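Local atomic coordinates of neural-cadherin (Drosophila melanogaster, PDB entry 3UBF), a protein that mediates calcium-dependent, homophilic adhesion between cells and may thereby contribute to the sorting of different cell types. Residues L250-Q255 with Y286-T291; A257-I262 with V269-E274. All blocks are in the same frame, centred on the assembly; numbering follows the deposited sequence.

Interaction 1. Residues L250-Q255 with Y286-T291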
loop_
_atom_site.group_PDB
_atom_site.type_symbol
_atom_site.label_atom_id
_atom_site.label_comp_id
_atom_site.label_asym_id
_atom_site.label_seq_id
_atom_site.Cartn_x
_atom_site.Cartn_y
_atom_site.Cartn_z
ATOM N N LEU A 250 8.108 -11.958 28.408
ATOM C CA LEU A 250 8.471 -10.553 28.510
ATOM C C LEU A 250 9.518 -10.366 29.592
ATOM O O LEU A 250 9.287 -10.698 30.757
ATOM C CB LEU A 250 7.230 -9.732 28.842
ATOM C CG LEU A 250 7.378 -8.215 28.943
ATOM C CD1 LEU A 250 6.211 -7.523 28.273
ATOM C CD2 LEU A 250 7.515 -7.779 30.402
ATOM N N LYS A 251 10.676 -9.841 29.209
ATOM C CA LYS A 251 11.682 -9.473 30.198
ATOM C C LYS A 251 12.067 -8.000 30.067
ATOM O O LYS A 251 11.980 -7.422 28.985
ATOM C CB LYS A 251 12.906 -10.395 30.135
ATOM C CG LYS A 251 13.890 -10.086 29.022
ATOM C CD LYS A 251 15.157 -10.945 29.143
ATOM C CE LYS A 251 15.907 -10.989 27.813
ATOM N NZ LYS A 251 14.987 -11.386 26.693
ATOM N N ALA A 252 12.472 -7.403 31.181
ATOM C CA ALA A 252 12.885 -6.011 31.199
ATOM C C ALA A 252 14.380 -5.894 30.949
ATOM O O ALA A 252 15.170 -6.626 31.542
ATOM C CB ALA A 252 12.533 -5.387 32.525
ATOM N N GLN A 253 14.755 -4.985 30.053
ATOM C CA GLN A 253 16.153 -4.632 29.845
ATOM C C GLN A 253 16.507 -3.449 30.739
ATOM O O GLN A 253 16.085 -2.317 30.484
ATOM C CB GLN A 253 16.423 -4.338 28.367
ATOM C CG GLN A 253 17.068 -5.485 27.582
ATOM C CD GLN A 253 16.917 -6.871 28.245
ATOM O OE1 GLN A 253 15.797 -7.357 28.471
ATOM N NE2 GLN A 253 18.055 -7.515 28.538
ATOM N N GLY A 254 17.265 -3.723 31.798
ATOM C CA GLY A 254 17.561 -2.723 32.804
ATOM C C GLY A 254 16.395 -2.577 33.763
ATOM O O GLY A 254 15.910 -3.563 34.324
ATOM N N GLN A 255 15.927 -1.342 33.929
ATOM C CA GLN A 255 14.884 -1.036 34.909
ATOM C C GLN A 255 13.477 -1.479 34.517
ATOM O O GLN A 255 13.201 -1.710 33.340
ATOM C CB GLN A 255 14.875 0.451 35.206
ATOM C CG GLN A 255 15.968 0.888 36.154
ATOM C CD GLN A 255 15.755 2.301 36.635
ATOM O OE1 GLN A 255 16.651 3.136 36.547
ATOM N NE2 GLN A 255 14.558 2.584 37.140
ATOM N N TYR A 286 10.732 2.575 29.302
ATOM C CA TYR A 286 11.052 1.183 29.629
ATOM C C TYR A 286 11.449 0.413 28.365
ATOM O O TYR A 286 10.756 0.480 27.345
ATOM C CB TYR A 286 9.843 0.478 30.242
ATOM C CG TYR A 286 9.361 1.020 31.563
ATOM C CD1 TYR A 286 8.504 2.118 31.621
ATOM C CD2 TYR A 286 9.729 0.410 32.763
ATOM C CE1 TYR A 286 8.043 2.600 32.833
ATOM C CE2 TYR A 286 9.268 0.885 33.983
ATOM C CZ TYR A 286 8.429 1.987 34.010
ATOM O OH TYR A 286 7.971 2.473 35.218
ATOM N N SER A 287 12.554 -0.319 28.444
ATOM C CA SER A 287 12.980 -1.184 27.357
ATOM C C SER A 287 12.703 -2.620 27.724
ATOM O O SER A 287 13.222 -3.137 28.709
ATOM C CB SER A 287 14.468 -1.017 27.074
ATOM O OG SER A 287 14.718 0.259 26.528
ATOM N N LEU A 288 11.881 -3.269 26.924
ATOM C CA LEU A 288 11.465 -4.621 27.213
ATOM C C LEU A 288 11.738 -5.483 26.000
ATOM O O LEU A 288 11.802 -4.985 24.870
ATOM C CB LEU A 288 9.973 -4.649 27.556
ATOM C CG LEU A 288 9.489 -3.657 28.630
ATOM C CD1 LEU A 288 7.991 -3.417 28.512
ATOM C CD2 LEU A 288 9.851 -4.136 30.042
ATOM N N ILE A 289 11.926 -6.773 26.234
ATOM C CA ILE A 289 12.043 -7.704 25.142
ATOM C C ILE A 289 10.935 -8.722 25.283
ATOM O O ILE A 289 10.817 -9.400 26.321
ATOM C CB ILE A 289 13.412 -8.403 25.097
ATOM C CG1 ILE A 289 14.519 -7.388 24.845
ATOM C CG2 ILE A 289 13.430 -9.459 23.994
ATOM C CD1 ILE A 289 15.928 -7.976 24.908
ATOM N N VAL A 290 10.118 -8.810 24.237
ATOM C CA VAL A 290 9.123 -9.863 24.128
ATOM C C VAL A 290 9.690 -11.029 23.324
ATOM O O VAL A 290 10.289 -10.844 22.253
ATOM C CB VAL A 290 7.799 -9.360 23.506
ATOM C CG1 VAL A 290 6.785 -10.523 23.392
ATOM C CG2 VAL A 290 7.218 -8.218 24.347
ATOM N N THR A 291 9.508 -12.230 23.854
ATOM C CA THR A 291 9.902 -13.433 23.142
ATOM C C THR A 291 8.666 -14.225 22.736
ATOM O O THR A 291 7.748 -14.391 23.536
ATOM C CB THR A 291 10.855 -14.275 23.985
ATOM O OG1 THR A 291 11.972 -13.461 24.351
ATOM C CG2 THR A 291 11.363 -15.506 23.208
HETATM O O HOH W 1 11.906 -12.005 26.472
HETATM O O HOH W 2 14.138 -0.786 31.029
#
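Ile289 O takes two hydrogen bonds: from the backbone Lys251 N at 2.9 Å, tilted 18° from the carbonyl plane, and from a water at 2.8 Å. Leu250 CA adds a CA-H...O contact to the same oxygen. The water also accepts a bond from Lys251 NZ at 3.2 Å and bonds to Thr291 OG1, which has a second partner in Ser302 OG. Lys251 reaches it because chi1 of 79° sets CG between the backbone N and the carbonyl carbon; a bend at chi4 then brings NZ to 3.7 Å from Ile289 CG2, the lysine running alongside the isoleucine in the same direction. The return bond, Ile289 N to Lys251 O at 2.8 Å, is almost straight, completing an antiparallel hydrogen-bonded pair.

On the face that carries Leu250, Ala252, Leu288 and Val290 the contact is apolar: Leu288 CD2 lies 3.9 Å from Ala252 CB, and Leu250 CD1 meets Val290 CG2 at 4.1 Å. In this cadherin repeat, a Greek-key beta sandwich, strand 246-253 borders its sheet; strand 285-294 lies inside, bonded on its far side to strand 300-310, and strand 260-262 of the opposing sheet covers Leu250, Leu288 and Val290.

Interaction 2. Residues A257-I262 with V269-E274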
loop_
_atom_site.group_PDB
_atom_site.type_symbol
_atom_site.label_atom_id
_atom_site.label_comp_id
_atom_site.label_asym_id
_atom_site.label_seq_id
_atom_site.Cartn_x
_atom_site.Cartn_y
_atom_site.Cartn_z
ATOM N N ALA A 257 11.525 -4.229 35.860
ATOM C CA ALA A 257 11.146 -5.641 36.000
ATOM C C ALA A 257 9.859 -5.794 36.824
ATOM O O ALA A 257 9.787 -5.340 37.970
ATOM C CB ALA A 257 12.297 -6.441 36.628
ATOM N N GLY A 258 8.840 -6.404 36.221
ATOM C CA GLY A 258 7.568 -6.640 36.903
ATOM C C GLY A 258 6.548 -5.510 36.818
ATOM O O GLY A 258 5.473 -5.608 37.411
ATOM N N THR A 259 6.881 -4.442 36.087
ATOM C CA THR A 259 5.951 -3.332 35.863
ATOM C C THR A 259 4.921 -3.734 34.809
ATOM O O THR A 259 3.749 -3.369 34.879
ATOM C CB THR A 259 6.692 -2.052 35.425
ATOM O OG1 THR A 259 7.596 -1.649 36.458
ATOM C CG2 THR A 259 5.712 -0.911 35.161
ATOM N N PHE A 260 5.373 -4.500 33.833
ATOM C CA PHE A 260 4.490 -4.997 32.813
ATOM C C PHE A 260 4.514 -6.518 32.810
ATOM O O PHE A 260 5.492 -7.141 33.241
ATOM C CB PHE A 260 4.903 -4.429 31.455
ATOM C CG PHE A 260 5.040 -2.932 31.452
ATOM C CD1 PHE A 260 6.291 -2.333 31.595
ATOM C CD2 PHE A 260 3.921 -2.116 31.324
ATOM C CE1 PHE A 260 6.433 -0.935 31.608
ATOM C CE2 PHE A 260 4.051 -0.718 31.333
ATOM C CZ PHE A 260 5.311 -0.131 31.480
ATOM N N ASN A 261 3.416 -7.112 32.374
ATOM C CA ASN A 261 3.425 -8.511 31.998
ATOM C C ASN A 261 2.771 -8.677 30.636
ATOM O O ASN A 261 2.225 -7.721 30.082
ATOM C CB ASN A 261 2.798 -9.418 33.076
ATOM C CG ASN A 261 1.490 -8.877 33.624
ATOM O OD1 ASN A 261 0.585 -8.527 32.866
ATOM N ND2 ASN A 261 1.376 -8.823 34.947
ATOM N N ILE A 262 2.867 -9.876 30.084
ATOM C CA ILE A 262 2.274 -10.184 28.796
ATOM C C ILE A 262 1.504 -11.479 28.954
ATOM O O ILE A 262 1.898 -12.344 29.742
ATOM C CB ILE A 262 3.343 -10.321 27.689
ATOM C CG1 ILE A 262 2.674 -10.364 26.299
ATOM C CG2 ILE A 262 4.242 -11.544 27.949
ATOM C CD1 ILE A 262 3.617 -10.189 25.118
ATOM N N VAL A 269 0.111 -7.158 26.451
ATOM C CA VAL A 269 0.907 -6.578 27.518
ATOM C C VAL A 269 0.009 -5.741 28.429
ATOM O O VAL A 269 -0.630 -4.795 27.981
ATOM C CB VAL A 269 2.062 -5.718 26.951
ATOM C CG1 VAL A 269 2.943 -5.150 28.071
ATOM C CG2 VAL A 269 2.893 -6.535 25.989
ATOM N N LYS A 270 -0.046 -6.099 29.703
ATOM C CA LYS A 270 -0.775 -5.294 30.677
ATOM C C LYS A 270 0.167 -4.574 31.636
ATOM O O LYS A 270 1.341 -4.925 31.754
ATOM C CB LYS A 270 -1.786 -6.143 31.449
ATOM C CG LYS A 270 -2.963 -6.570 30.609
ATOM C CD LYS A 270 -3.906 -7.479 31.373
ATOM C CE LYS A 270 -4.846 -8.199 30.422
ATOM N NZ LYS A 270 -5.999 -8.808 31.138
ATOM N N LEU A 271 -0.360 -3.550 32.298
ATOM C CA LEU A 271 0.340 -2.874 33.376
ATOM C C LEU A 271 0.167 -3.659 34.669
ATOM O O LEU A 271 -0.958 -3.919 35.092
ATOM C CB LEU A 271 -0.216 -1.458 33.542
ATOM C CG LEU A 271 0.458 -0.536 34.567
ATOM C CD1 LEU A 271 1.969 -0.452 34.361
ATOM C CD2 LEU A 271 -0.164 0.843 34.504
ATOM N N ALA A 272 1.278 -4.039 35.294
ATOM C CA ALA A 272 1.233 -4.806 36.549
ATOM C C ALA A 272 1.305 -3.941 37.811
ATOM O O ALA A 272 0.865 -4.369 38.879
ATOM C CB ALA A 272 2.336 -5.845 36.564
ATOM N N LYS A 273 1.858 -2.733 37.685
ATOM C CA LYS A 273 2.084 -1.844 38.830
ATOM C C LYS A 273 1.523 -0.449 38.576
ATOM O O LYS A 273 1.357 -0.055 37.428
ATOM C CB LYS A 273 3.585 -1.728 39.124
ATOM C CG LYS A 273 4.221 -2.989 39.687
ATOM C CD LYS A 273 5.741 -2.873 39.739
ATOM C CE LYS A 273 6.345 -4.091 40.443
ATOM N NZ LYS A 273 7.825 -4.007 40.566
ATOM N N GLU A 274 1.242 0.301 39.644
ATOM C CA GLU A 274 0.912 1.724 39.518
ATOM C C GLU A 274 2.151 2.502 39.083
ATOM O O GLU A 274 3.275 2.100 39.373
ATOM C CB GLU A 274 0.358 2.291 40.835
#
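The Phe260 ring presents its edge to Lys270 O, which lies near the ring plane, 3.8 Å from CD2, while Thr259 CG2 sits over one face, offset toward the rim. Leu271 CD1 approaches obliquely, 3.7 Å from Phe260 CE2, and the ring of Tyr286 packs edge-to-face with that of Phe260. The Asn261 amide belongs to the opposite face of the hairpin. With CG between the backbone N and the carbonyl carbon (chi1 46°) the amide leans over the partner strand: ND2 comes to 3.5 Å from Ala272 CB and OD1 rests against Lys270 CB.

The backbones pair antiparallel: Lys270 N donates to Asn261 O at 2.8 Å, and Asn261 N returns a bond to Lys270 O. At the far side of the Phe260-Leu271 pair Thr259 O takes two donors, Ala272 N at 2.6 Å and, weakly, Lys273 N at 3.4 Å. The extended methylene chain of Lys273 passes along the peptide of Gly258, whose positive phi, with psi near zero, suits glycine.

Val269 works with both branches. CG1 comes to 3.3 Å from Asn261 O and also touches Phe260 CB, whereas CG2 meets Ile262 CD1 at 3.8 Å. Replacing Val269 with an alanine removes both methyls, which would probably open a gap beside Phe260 CB and the CD1 branch of Ile262, each losing a packing partner.

Strands 260-262 and 268-271 form a beta hairpin in one sheet of the third cadherin repeat of this fragment. Strand 260-262 is its outermost strand, and strand 268-271 bonds on the other side to strand 232-239. The inward side chains face the second sheet: Phe260 reaches Leu288 and Ile307, and Val269 reaches Leu250 and Leu305.

How the interactions relate
Interactions 1 and 2 illustrate how a beta sandwich is built from two sheets: each contact pairs an outermost strand with its inner neighbour, in opposite sheets of the same cadherin repeat, their centres about 11 Å apart. Their apolar faces meet in a shared core, where Leu250 CB lies 3.6 Å from Ile262 CG2 and Val290 CG1 lies 3.6 Å from Ile262 CD1. The outward faces differ. In 250-255 with 286-291, a water linked to a lysine and a threonine supplements the backbone bonds; in 257-262 with 269-274, an asparagine amide leans across the partner strand, and lysine methylenes pack on the adjoining loop. Only interaction 2 joins a hairpin; interaction 1 spans the longer stretch of chain that contains it.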